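Local coordinates for Lin1909 protein (Listeria innocua, PDB 3FIJ) that is functionally uncharacterised but binds manganese and may act as a gamma-glutamyl-gamma-aminobutyrate hydrolase of the peptidase C26 family, at residues D63-T68 and I98-A103; E81-I86 and I133-T138; L120-V123 and T128-Q131; S162-H167 and W211-Q216; Q180-L185 and E201-D206. One frame throughout, in Å; residues are numbered along the deposited sequence.

Overall arrangement
All five contacts lie inside the peptidase C26 range, whose class I glutamine amidotransferase fold is built round a mixed central sheet. Contacts 1, 4 and 5 reach that sheet through strands 64-67, 212-215 and 200-205, the last two being neighbours in it. Contacts 3 and 5, with centres about 8 Å apart, share the small antiparallel pair 129-130 and 181-182. Contact 2 lies farther out, its centre about 27 Å from those of contacts 1 and 4. Along the chain, contacts 1 and 2 interlace, contact 3 is nested within contact 2, and contact 5 within contact 4. Helix 116-124 joins contacts 1 and 3; contact 5 carries the manganese ligand Glu201, placing the metal near where sheet and pair meet.

Contact 1: D63-T68 and I98-A103; sequences DGLLLT and IALVRA
Leu65 CD2 lies 4.0 Å from Leu100 O, against the helix backbone. The one flat group with a neighbour over a face is the guanidinium of Arg102, which has Ile98 CG2 lying 3.4 Å above its plane, over the centre; this pair belongs to the helix alone and lies on the side turned from the strand. Between 63-68 and 98-103 themselves the contact is apolar, with no hydrogen bond. With chi1 at 172°, Leu65 carries its branch away from the backbone N and out to the helix, and its two methyls divide the work: CD2 rests on the helix backbone, 4.1 Å from Val101 CA, while CD1 meets Leu100 CD1 at 4.2 Å. Those two leucines cross at about a right angle. One strand repeat further on, Leu67 has its CG turned beside the backbone N (chi1 -73°), and Leu67 CD1 touches Val101 CG1 at 3.7 Å, again with the side chains roughly perpendicular. Leu65 and Leu67 lie on one face of the strand, so both reach the same helix. The strand and helix segment axes approach to 9.9 Å and run at 149°, roughly antiparallel, as expected for a beta-alpha-beta crossover in which strand 64-67 leads through helix 91-106 to the parallel strand 111-114. Strand 64-67 is bordered in the sheet by 6-10 and 111-114. The helix in turn packs Leu100 against Ala58 and Ile59 of helix 55-60, and Val101 against Leu120 and Ala124 of helix 116-124.

Contact 2: E81-I86 and I133-T138; sequences EPSQEI and ISQVET
Gln135 NE2 is the polar atom on which the contact centres: it donates to Glu85 OE1 at 3.0 Å, but the N-H...O angle of 129° makes the bond weak. The segments are a type I beta turn, Ser83 to Ile86, closed by Ile86 N to Ser83 O at 3.2 Å, and a short 3-10 segment, 133-135, so two irregular loops face each other at the rim of the fold. The carboxylate of Glu85 and the amide of Gln135 stand almost perpendicular, their planes 87° apart. Glu85 turns CG between its backbone N and carbonyl carbon (chi1 41°), which sets Glu85 CG 3.8 Å from Ser134 OG, although that hydroxyl has its hydrogen bond with Asp132 OD2. The bend at chi2 then brings the carboxylate to the amide. Gln135 instead runs out extended beyond CG. Gln131 ties both loops together: its backbone N gives a weak bond to Gln135 OE1, its OE1 accepts from Ser83 N and its NE2 donates to Glu81 O. Thr155 N of a neighbouring subunit bonds to Glu81 OE2, and His154 of that subunit, a manganese ligand there, packs on Glu81. On the side of Ser83, both CB and OG of that residue lie 3.6 Å from Gln135 NE2.

Contact 3: L120-V123 and T128-Q131; sequences LVNV and TLYQ
Helix 116-124 and the short strand 129-130 pack together through Val123 and Leu129, across the short connection that links them. The methyl Val123 CG2 sits over the branch point of the leucine: it is 3.8 Å from Leu129 CG, 3.8 Å from Leu129 CD1 and 4.2 Å from Leu129 CD2. A single methyl therefore meets the branch carbon and both of its arms, and the two side chains cross at about a right angle. On the leucine, the CA-CB bond runs alongside the helix and not at it; turning CG beside the backbone N (chi1 -47°) is what carries the branch to Val123. In the glutamine amidotransferase fold this helix follows strand 111-114, at whose end the nucleophile is usually found. The contact packs the helix on the small antiparallel pair formed by strands 129-130 and 181-182. The chain returns closely: Val123 CA and Thr128 CA are 5.7 Å apart. Next to the valine, the CB of Asn122 is directed toward 128-131, and about 40 Å² of the residue is buried there. Thr128 itself contributes backbone to the contact, because its CB is directed away from the helix; its OG1 is bonded to Lys184 N. Leu120, one turn earlier in the helix, is directed to the other side, where it packs on Glu97 and Ile98 of helix 91-106.

Contact 4: S162-H167 and W211-Q216; sequences SELAKH and WYLGVQ
An indole N-H directed at a carboxylate is the unusual feature here: Trp211 NE1 donates to Glu163 OE2 at 3.3 Å, a long and weak bond despite an N-H...O angle of 160°. Glu163 OE2 lies in the indole plane at the edge of the ring, while the carboxylate plane is turned 77° from it. Trp211 immediately precedes strand 212-215 of the central mixed sheet, and 162-167 is a loop with helical backbone angles at 163-166 that packs on the side of strand 212-215 to which Leu213 and Val215 point. In the glutamate, chi1 (-178°) places Glu163 CG by the NE1/CZ2 edge, 3.9 Å from Trp211 NE1, and the bend at chi2 turns the carboxylate to the N-H. Its other oxygen is used within the loop: Lys166 NZ forms a long salt bridge with Glu163 OE1 at 3.3 Å, its hydrogen bond weak. The carboxylate is thus shared between an N-H and a cation, which would probably stabilise its negative charge. Deeper in, Leu164 CD1 touches two strand residues, Leu213 CD2 and Val215 CG1, each at 4.3 Å. The loop is also held by the neighbouring strand 200-205, where the carboxylate of Glu204 accepts from the backbone N of both Glu163 and Leu164. An ST motif opens the helical part, with Ala165 N bonded to Ser162 OG at 3.1 Å.

Contact 5: Q180-L185 and E201-D206; sequences QFIKKL and EAVEGD. With MN (manganese (II) ion), chain I.
Val203 supplies the largest buried area, about 51 Å², and both its methyls are used. Val203 CG2 meets Ile182 CD1 at 3.7 Å, and Val203 CG1 meets Leu185 CD1 at 3.8 Å. With CG1 anti to the backbone N (chi1 -180°) and CG2 beside it, the valine spreads its methyls to two different partners, although Leu185 CD1 is also 4.0 Å from Val203 CG2. Ile182 approaches at a slant, whereas Leu185 runs alongside the valine, the two side chains pointing opposite ways. No hydrogen bond crosses the contact. It joins strand 200-205 of the central sheet to the small pair of strands 129-130 and 181-182, whose classic beta bulge places Lys183 and Lys184 both opposite Thr128. Ile182 and Leu185 also pack on Asn122 of helix 116-124. Two residues before Val203, the same strand carries a manganese ligand: Glu201 OE2 binds the metal at 2.4 Å, while Glu201 OE1 stays 3.5 Å from it, so the carboxylate is monodentate. Glu201 OE1 instead accepts at 2.7 Å from the O of the metal-bound water, which lies 2.3 Å from the manganese. His143, His154, Ser176 and His178 supply the remaining four ligand atoms.

Contact 1: D63-T68 and I98-A103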
# COMPACT_ATOMS: atom_id res chain seq x y z
N ASP A 63 20.75 13.48 35.66
CA ASP A 63 20.39 14.46 36.68
C ASP A 63 18.89 14.69 36.70
O ASP A 63 18.37 15.31 37.63
CB ASP A 63 21.11 15.79 36.42
CG ASP A 63 22.62 15.63 36.41
OD1 ASP A 63 23.17 15.22 37.46
OD2 ASP A 63 23.25 15.90 35.36
N GLY A 64 18.20 14.18 35.68
CA GLY A 64 16.75 14.34 35.59
C GLY A 64 16.16 13.23 34.74
O GLY A 64 16.84 12.70 33.86
N LEU A 65 14.90 12.89 35.01
CA LEU A 65 14.21 11.82 34.28
C LEU A 65 12.98 12.29 33.48
O LEU A 65 12.05 12.87 34.04
CB LEU A 65 13.77 10.74 35.28
CG LEU A 65 12.86 9.61 34.78
CD1 LEU A 65 13.60 8.76 33.74
CD2 LEU A 65 12.41 8.77 35.96
N LEU A 66 12.99 12.03 32.18
CA LEU A 66 11.89 12.41 31.31
C LEU A 66 11.16 11.16 30.77
O LEU A 66 11.73 10.38 30.01
CB LEU A 66 12.41 13.25 30.13
CG LEU A 66 11.38 13.65 29.05
CD1 LEU A 66 10.27 14.50 29.67
CD2 LEU A 66 12.08 14.43 27.95
N LEU A 67 9.92 10.96 31.20
CA LEU A 67 9.13 9.81 30.75
C LEU A 67 8.31 10.20 29.53
O LEU A 67 7.56 11.19 29.55
CB LEU A 67 8.22 9.32 31.87
CG LEU A 67 8.95 8.59 33.01
CD1 LEU A 67 8.03 8.38 34.20
CD2 LEU A 67 9.44 7.25 32.48
N THR A 68 8.45 9.42 28.46
CA THR A 68 7.78 9.69 27.20
C THR A 68 6.48 8.94 26.96
O THR A 68 6.08 8.07 27.74
CB THR A 68 8.71 9.39 26.02
OG1 THR A 68 9.01 7.99 26.00
CG2 THR A 68 10.02 10.18 26.15
N ILE A 98 8.72 1.82 36.01
CA ILE A 98 8.28 1.84 37.40
C ILE A 98 9.55 1.91 38.25
O ILE A 98 9.69 2.78 39.11
CB ILE A 98 7.50 0.56 37.80
CG1 ILE A 98 6.19 0.44 37.01
CG2 ILE A 98 7.21 0.58 39.30
CD1 ILE A 98 5.20 1.52 37.28
N ALA A 99 10.47 0.99 37.97
CA ALA A 99 11.75 0.93 38.69
C ALA A 99 12.51 2.25 38.57
O ALA A 99 13.20 2.66 39.50
CB ALA A 99 12.60 -0.23 38.16
N LEU A 100 12.39 2.90 37.41
CA LEU A 100 13.07 4.18 37.20
C LEU A 100 12.53 5.30 38.08
O LEU A 100 13.31 6.00 38.72
CB LEU A 100 12.99 4.63 35.73
CG LEU A 100 13.84 3.97 34.63
CD1 LEU A 100 13.52 4.61 33.29
CD2 LEU A 100 15.31 4.11 34.94
N VAL A 101 11.20 5.48 38.12
CA VAL A 101 10.65 6.56 38.95
C VAL A 101 10.97 6.34 40.43
O VAL A 101 11.29 7.29 41.15
CB VAL A 101 9.11 6.75 38.77
CG1 VAL A 101 8.71 6.53 37.32
CG2 VAL A 101 8.34 5.86 39.70
N ARG A 102 10.91 5.09 40.88
CA ARG A 102 11.22 4.79 42.28
C ARG A 102 12.68 5.13 42.58
O ARG A 102 12.98 5.76 43.60
CB ARG A 102 10.93 3.31 42.58
CG ARG A 102 9.43 3.04 42.60
CD ARG A 102 9.05 1.56 42.68
NE ARG A 102 7.59 1.42 42.70
CZ ARG A 102 6.93 0.27 42.72
NH1 ARG A 102 7.60 -0.88 42.72
NH2 ARG A 102 5.60 0.27 42.73
N ALA A 103 13.59 4.74 41.69
CA ALA A 103 15.00 5.03 41.87
C ALA A 103 15.23 6.54 41.79
O ALA A 103 16.08 7.08 42.50
CB ALA A 103 15.84 4.31 40.82

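Contact 2: E81-I86 and I133-T138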
# COMPACT_ATOMS: atom_id res chain seq x y z
N GLU A 81 -7.82 -6.97 34.63
CA GLU A 81 -7.51 -7.81 33.49
C GLU A 81 -7.83 -6.94 32.26
O GLU A 81 -8.56 -5.96 32.37
CB GLU A 81 -8.34 -9.10 33.52
CG GLU A 81 -7.77 -10.19 34.45
CD GLU A 81 -6.45 -10.81 33.95
OE1 GLU A 81 -5.43 -10.72 34.67
OE2 GLU A 81 -6.42 -11.39 32.85
N PRO A 82 -7.28 -7.27 31.09
CA PRO A 82 -7.52 -6.49 29.87
C PRO A 82 -8.92 -6.47 29.26
O PRO A 82 -9.47 -7.52 28.89
CB PRO A 82 -6.49 -7.04 28.89
CG PRO A 82 -6.37 -8.48 29.32
CD PRO A 82 -6.30 -8.35 30.83
N SER A 83 -9.49 -5.27 29.16
CA SER A 83 -10.80 -5.03 28.56
C SER A 83 -10.69 -5.20 27.05
O SER A 83 -9.60 -5.08 26.49
CB SER A 83 -11.27 -3.59 28.81
OG SER A 83 -11.46 -3.34 30.18
N GLN A 84 -11.82 -5.43 26.39
CA GLN A 84 -11.81 -5.58 24.94
C GLN A 84 -11.30 -4.33 24.24
O GLN A 84 -10.69 -4.43 23.17
CB GLN A 84 -13.22 -5.92 24.42
CG GLN A 84 -13.74 -7.27 24.92
CD GLN A 84 -15.08 -7.67 24.31
OE1 GLN A 84 -15.97 -8.15 25.01
NE2 GLN A 84 -15.22 -7.48 23.00
N GLU A 85 -11.51 -3.15 24.82
CA GLU A 85 -11.06 -1.93 24.17
C GLU A 85 -9.71 -1.37 24.63
O GLU A 85 -9.38 -0.22 24.34
CB GLU A 85 -12.15 -0.85 24.22
CG GLU A 85 -12.89 -0.75 25.52
CD GLU A 85 -13.88 -1.89 25.73
OE1 GLU A 85 -13.97 -2.36 26.88
OE2 GLU A 85 -14.56 -2.30 24.77
N ILE A 86 -8.92 -2.18 25.33
CA ILE A 86 -7.60 -1.74 25.75
C ILE A 86 -6.72 -1.87 24.50
O ILE A 86 -7.04 -2.65 23.60
CB ILE A 86 -7.02 -2.62 26.88
CG1 ILE A 86 -5.81 -1.92 27.53
CG2 ILE A 86 -6.58 -3.98 26.32
CD1 ILE A 86 -5.26 -2.63 28.78
N ILE A 133 -11.64 5.50 26.49
CA ILE A 133 -12.51 6.67 26.59
C ILE A 133 -13.96 6.22 26.69
O ILE A 133 -14.77 6.85 27.36
CB ILE A 133 -12.34 7.62 25.35
CG1 ILE A 133 -10.86 8.01 25.19
CG2 ILE A 133 -13.16 8.90 25.53
CD1 ILE A 133 -10.57 8.94 23.98
N SER A 134 -14.28 5.10 26.04
CA SER A 134 -15.64 4.58 26.06
C SER A 134 -16.11 4.13 27.46
O SER A 134 -17.31 3.91 27.68
CB SER A 134 -15.77 3.38 25.11
OG SER A 134 -15.33 2.19 25.75
N GLN A 135 -15.17 4.01 28.40
CA GLN A 135 -15.50 3.55 29.74
C GLN A 135 -15.77 4.63 30.79
O GLN A 135 -16.19 4.31 31.91
CB GLN A 135 -14.40 2.60 30.22
CG GLN A 135 -14.34 1.29 29.44
CD GLN A 135 -13.01 0.57 29.60
OE1 GLN A 135 -12.29 0.77 30.58
NE2 GLN A 135 -12.68 -0.28 28.63
N VAL A 136 -15.52 5.89 30.46
CA VAL A 136 -15.76 6.95 31.43
C VAL A 136 -17.27 7.13 31.56
O VAL A 136 -17.99 7.17 30.56
CB VAL A 136 -15.09 8.29 31.02
CG1 VAL A 136 -13.58 8.09 30.92
CG2 VAL A 136 -15.63 8.77 29.69
N GLU A 137 -17.74 7.21 32.80
CA GLU A 137 -19.16 7.34 33.08
C GLU A 137 -19.85 8.44 32.30
O GLU A 137 -20.99 8.27 31.86
CB GLU A 137 -19.39 7.57 34.58
CG GLU A 137 -18.92 6.43 35.47
CD GLU A 137 -17.41 6.42 35.68
OE1 GLU A 137 -16.90 5.47 36.33
OE2 GLU A 137 -16.72 7.35 35.20
N THR A 138 -19.18 9.57 32.11
CA THR A 138 -19.77 10.68 31.39
C THR A 138 -19.07 10.92 30.05
O THR A 138 -17.87 10.70 29.92
CB THR A 138 -19.70 11.95 32.23
OG1 THR A 138 -20.34 13.03 31.53
CG2 THR A 138 -18.24 12.31 32.51

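Contact 3: L120-V123 and T128-Q131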
# COMPACT_ATOMS: atom_id res chain seq x y z
N LEU A 120 1.94 6.35 33.86
CA LEU A 120 2.81 5.33 34.42
C LEU A 120 3.18 5.72 35.86
O LEU A 120 3.25 4.87 36.75
CB LEU A 120 4.07 5.16 33.58
CG LEU A 120 4.99 4.08 34.14
CD1 LEU A 120 5.52 3.24 33.02
CD2 LEU A 120 6.12 4.72 34.95
N VAL A 121 3.40 7.00 36.10
CA VAL A 121 3.72 7.45 37.44
C VAL A 121 2.53 7.14 38.36
O VAL A 121 2.69 6.51 39.40
CB VAL A 121 4.03 8.97 37.43
CG1 VAL A 121 4.06 9.53 38.85
CG2 VAL A 121 5.34 9.20 36.73
N ASN A 122 1.34 7.55 37.95
CA ASN A 122 0.14 7.31 38.74
C ASN A 122 0.02 5.83 39.14
O ASN A 122 -0.22 5.50 40.30
CB ASN A 122 -1.09 7.77 37.94
CG ASN A 122 -2.35 7.83 38.79
OD1 ASN A 122 -3.26 7.01 38.62
ND2 ASN A 122 -2.41 8.80 39.70
N VAL A 123 0.20 4.93 38.17
CA VAL A 123 0.12 3.50 38.41
C VAL A 123 1.23 3.04 39.36
O VAL A 123 0.98 2.34 40.33
CB VAL A 123 0.25 2.70 37.09
CG1 VAL A 123 0.32 1.19 37.38
CG2 VAL A 123 -0.95 3.01 36.18
N THR A 128 -5.03 4.21 39.43
CA THR A 128 -5.62 3.35 38.40
C THR A 128 -5.94 4.18 37.17
O THR A 128 -5.83 5.41 37.19
CB THR A 128 -6.92 2.65 38.89
OG1 THR A 128 -7.93 3.63 39.17
CG2 THR A 128 -6.65 1.83 40.15
N LEU A 129 -6.33 3.51 36.09
CA LEU A 129 -6.65 4.19 34.84
C LEU A 129 -7.92 3.67 34.19
O LEU A 129 -8.35 2.55 34.47
CB LEU A 129 -5.51 3.98 33.84
CG LEU A 129 -4.06 4.17 34.28
CD1 LEU A 129 -3.12 3.68 33.17
CD2 LEU A 129 -3.82 5.63 34.62
N TYR A 130 -8.54 4.48 33.34
CA TYR A 130 -9.70 4.02 32.58
C TYR A 130 -9.00 3.40 31.38
O TYR A 130 -8.13 4.03 30.78
CB TYR A 130 -10.56 5.18 32.09
CG TYR A 130 -11.47 5.80 33.12
CD1 TYR A 130 -11.06 6.93 33.83
CD2 TYR A 130 -12.73 5.26 33.40
CE1 TYR A 130 -11.89 7.51 34.78
CE2 TYR A 130 -13.57 5.84 34.35
CZ TYR A 130 -13.14 6.96 35.04
OH TYR A 130 -13.95 7.54 35.98
N GLN A 131 -9.36 2.17 31.02
CA GLN A 131 -8.74 1.50 29.88
C GLN A 131 -9.08 2.09 28.51
O GLN A 131 -8.31 1.93 27.56
CB GLN A 131 -9.08 0.01 29.92
CG GLN A 131 -8.34 -0.74 31.01
CD GLN A 131 -8.53 -2.23 30.94
OE1 GLN A 131 -8.61 -2.82 29.85
NE2 GLN A 131 -8.57 -2.88 32.10

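Contact 4: S162-H167 and W211-Q216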
# COMPACT_ATOMS: atom_id res chain seq x y z
N SER A 162 -0.71 26.18 41.15
CA SER A 162 0.15 25.09 40.70
C SER A 162 1.44 25.47 39.98
O SER A 162 1.59 26.57 39.45
CB SER A 162 -0.64 24.15 39.79
OG SER A 162 -0.81 24.73 38.51
N GLU A 163 2.37 24.51 39.97
CA GLU A 163 3.64 24.68 39.29
C GLU A 163 3.31 24.96 37.83
O GLU A 163 3.90 25.84 37.21
CB GLU A 163 4.45 23.39 39.41
CG GLU A 163 5.84 23.42 38.77
CD GLU A 163 6.88 24.12 39.64
OE1 GLU A 163 6.77 24.03 40.88
OE2 GLU A 163 7.82 24.74 39.08
N LEU A 164 2.35 24.20 37.30
CA LEU A 164 1.94 24.35 35.90
C LEU A 164 1.60 25.80 35.61
O LEU A 164 2.00 26.34 34.57
CB LEU A 164 0.72 23.48 35.60
CG LEU A 164 0.31 23.42 34.13
CD1 LEU A 164 1.46 22.84 33.31
CD2 LEU A 164 -0.94 22.56 33.97
N ALA A 165 0.88 26.42 36.54
CA ALA A 165 0.46 27.81 36.40
C ALA A 165 1.63 28.79 36.28
O ALA A 165 1.44 29.94 35.88
CB ALA A 165 -0.46 28.21 37.57
N LYS A 166 2.83 28.34 36.63
CA LYS A 166 4.01 29.20 36.52
C LYS A 166 4.44 29.27 35.06
O LYS A 166 5.24 30.12 34.68
CB LYS A 166 5.18 28.62 37.32
CG LYS A 166 4.98 28.54 38.81
CD LYS A 166 6.23 27.99 39.49
CE LYS A 166 6.02 27.82 40.99
NZ LYS A 166 7.22 27.22 41.65
N HIS A 167 3.89 28.37 34.25
CA HIS A 167 4.26 28.33 32.85
C HIS A 167 3.09 28.42 31.87
O HIS A 167 3.27 28.82 30.72
CB HIS A 167 5.08 27.06 32.59
CG HIS A 167 6.22 26.88 33.55
ND1 HIS A 167 6.13 26.09 34.67
CD2 HIS A 167 7.47 27.40 33.55
CE1 HIS A 167 7.28 26.13 35.33
NE2 HIS A 167 8.11 26.92 34.67
N TRP A 211 10.90 16.98 42.52
CA TRP A 211 10.09 17.98 41.82
C TRP A 211 9.39 17.11 40.76
O TRP A 211 10.01 16.22 40.18
CB TRP A 211 11.02 18.99 41.14
CG TRP A 211 10.33 20.02 40.29
CD1 TRP A 211 9.97 21.28 40.66
CD2 TRP A 211 9.95 19.88 38.91
NE1 TRP A 211 9.41 21.95 39.59
CE2 TRP A 211 9.39 21.11 38.51
CE3 TRP A 211 10.06 18.84 37.98
CZ2 TRP A 211 8.92 21.32 37.22
CZ3 TRP A 211 9.59 19.05 36.69
CH2 TRP A 211 9.03 20.29 36.32
N TYR A 212 8.12 17.36 40.50
CA TYR A 212 7.42 16.54 39.53
C TYR A 212 6.28 17.25 38.82
O TYR A 212 5.46 17.92 39.44
CB TYR A 212 6.85 15.29 40.21
CG TYR A 212 5.94 14.47 39.32
CD1 TYR A 212 6.46 13.74 38.26
CD2 TYR A 212 4.55 14.47 39.50
CE1 TYR A 212 5.63 13.02 37.40
CE2 TYR A 212 3.71 13.76 38.64
CZ TYR A 212 4.26 13.04 37.59
OH TYR A 212 3.47 12.32 36.72
N LEU A 213 6.25 17.06 37.50
CA LEU A 213 5.19 17.61 36.68
C LEU A 213 4.78 16.56 35.66
O LEU A 213 5.61 16.06 34.88
CB LEU A 213 5.65 18.87 35.94
CG LEU A 213 4.54 19.38 34.98
CD1 LEU A 213 3.28 19.69 35.78
CD2 LEU A 213 5.01 20.60 34.20
N GLY A 214 3.49 16.22 35.66
CA GLY A 214 2.98 15.24 34.72
C GLY A 214 1.88 15.90 33.89
O GLY A 214 0.95 16.47 34.46
N VAL A 215 2.00 15.86 32.57
CA VAL A 215 1.00 16.44 31.69
C VAL A 215 0.48 15.37 30.73
O VAL A 215 1.24 14.55 30.21
CB VAL A 215 1.55 17.66 30.90
CG1 VAL A 215 1.88 18.78 31.89
CG2 VAL A 215 2.79 17.27 30.10
N GLN A 216 -0.83 15.36 30.52
CA GLN A 216 -1.46 14.35 29.67
C GLN A 216 -1.20 14.54 28.19
O GLN A 216 -1.22 13.58 27.41
CB GLN A 216 -2.97 14.31 29.95
CG GLN A 216 -3.73 13.25 29.14
CD GLN A 216 -3.39 11.83 29.57
OE1 GLN A 216 -3.86 11.36 30.61
NE2 GLN A 216 -2.56 11.16 28.78

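Contact 5: Q180-L185 and E201-D206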
# COMPACT_ATOMS: atom_id res chain seq x y z
N GLN A 180 -6.66 6.68 27.01
CA GLN A 180 -6.76 6.21 28.39
C GLN A 180 -6.65 7.41 29.32
O GLN A 180 -6.11 8.45 28.93
CB GLN A 180 -5.66 5.20 28.72
CG GLN A 180 -5.66 3.93 27.88
CD GLN A 180 -5.03 2.76 28.60
OE1 GLN A 180 -4.01 2.91 29.27
NE2 GLN A 180 -5.64 1.58 28.47
N PHE A 181 -7.17 7.28 30.54
CA PHE A 181 -7.13 8.38 31.51
C PHE A 181 -6.87 7.90 32.93
O PHE A 181 -7.11 6.73 33.27
CB PHE A 181 -8.45 9.14 31.57
CG PHE A 181 -8.99 9.55 30.25
CD1 PHE A 181 -9.63 8.63 29.43
CD2 PHE A 181 -8.89 10.87 29.83
CE1 PHE A 181 -10.17 9.02 28.21
CE2 PHE A 181 -9.42 11.27 28.61
CZ PHE A 181 -10.07 10.35 27.79
N ILE A 182 -6.41 8.81 33.78
CA ILE A 182 -6.22 8.48 35.17
C ILE A 182 -7.63 8.31 35.74
O ILE A 182 -8.50 9.17 35.52
CB ILE A 182 -5.52 9.62 35.95
CG1 ILE A 182 -4.05 9.72 35.55
CG2 ILE A 182 -5.69 9.40 37.47
CD1 ILE A 182 -3.21 10.63 36.44
N LYS A 183 -7.87 7.21 36.43
CA LYS A 183 -9.18 6.97 37.04
C LYS A 183 -8.99 7.37 38.48
O LYS A 183 -9.38 8.47 38.89
CB LYS A 183 -9.56 5.48 36.93
CG LYS A 183 -11.01 5.17 37.34
CD LYS A 183 -11.49 3.80 36.81
CE LYS A 183 -10.75 2.64 37.47
NZ LYS A 183 -10.89 1.34 36.73
N LYS A 184 -8.38 6.49 39.26
CA LYS A 184 -8.11 6.77 40.65
C LYS A 184 -6.68 7.34 40.74
O LYS A 184 -5.71 6.68 40.37
CB LYS A 184 -8.23 5.49 41.49
CG LYS A 184 -8.05 5.70 42.99
CD LYS A 184 -9.05 6.73 43.52
CE LYS A 184 -8.90 6.93 45.03
NZ LYS A 184 -9.82 8.00 45.53
N LEU A 185 -6.57 8.56 41.23
CA LEU A 185 -5.28 9.23 41.37
C LEU A 185 -4.49 8.69 42.56
O LEU A 185 -4.99 8.65 43.68
CB LEU A 185 -5.50 10.73 41.55
CG LEU A 185 -4.24 11.58 41.68
CD1 LEU A 185 -3.57 11.71 40.31
CD2 LEU A 185 -4.60 12.96 42.23
N GLU A 201 -5.60 16.24 33.17
CA GLU A 201 -4.58 16.61 32.18
C GLU A 201 -3.20 16.90 32.77
O GLU A 201 -2.19 16.82 32.06
CB GLU A 201 -5.05 17.83 31.38
CG GLU A 201 -6.16 17.55 30.36
CD GLU A 201 -5.68 16.73 29.15
OE1 GLU A 201 -4.58 17.00 28.63
OE2 GLU A 201 -6.42 15.82 28.72
N ALA A 202 -3.15 17.22 34.05
CA ALA A 202 -1.88 17.51 34.71
C ALA A 202 -1.90 17.12 36.19
O ALA A 202 -2.86 17.38 36.92
CB ALA A 202 -1.54 19.00 34.57
N VAL A 203 -0.81 16.50 36.63
CA VAL A 203 -0.71 16.08 38.01
C VAL A 203 0.62 16.54 38.58
O VAL A 203 1.64 16.51 37.89
CB VAL A 203 -0.76 14.54 38.12
CG1 VAL A 203 -0.66 14.10 39.59
CG2 VAL A 203 -2.04 14.03 37.48
N GLU A 204 0.61 17.00 39.83
CA GLU A 204 1.83 17.43 40.50
C GLU A 204 1.91 16.74 41.85
O GLU A 204 0.92 16.20 42.34
CB GLU A 204 1.85 18.95 40.65
CG GLU A 204 1.84 19.65 39.29
CD GLU A 204 1.82 21.16 39.37
OE1 GLU A 204 1.55 21.80 38.33
OE2 GLU A 204 2.07 21.72 40.47
N GLY A 205 3.10 16.71 42.43
CA GLY A 205 3.23 16.07 43.72
C GLY A 205 3.19 17.09 44.84
O GLY A 205 3.19 18.30 44.60
N ASP A 206 3.11 16.59 46.07
CA ASP A 206 3.11 17.45 47.25
C ASP A 206 3.77 16.63 48.34
O ASP A 206 3.31 15.55 48.69
CB ASP A 206 1.69 17.87 47.63
CG ASP A 206 0.80 16.70 47.95
OD1 ASP A 206 0.66 15.81 47.08
OD2 ASP A 206 0.24 16.68 49.06
MN MN I . -6.40 15.05 26.42
O HOH W 1 -4.25 15.73 26.23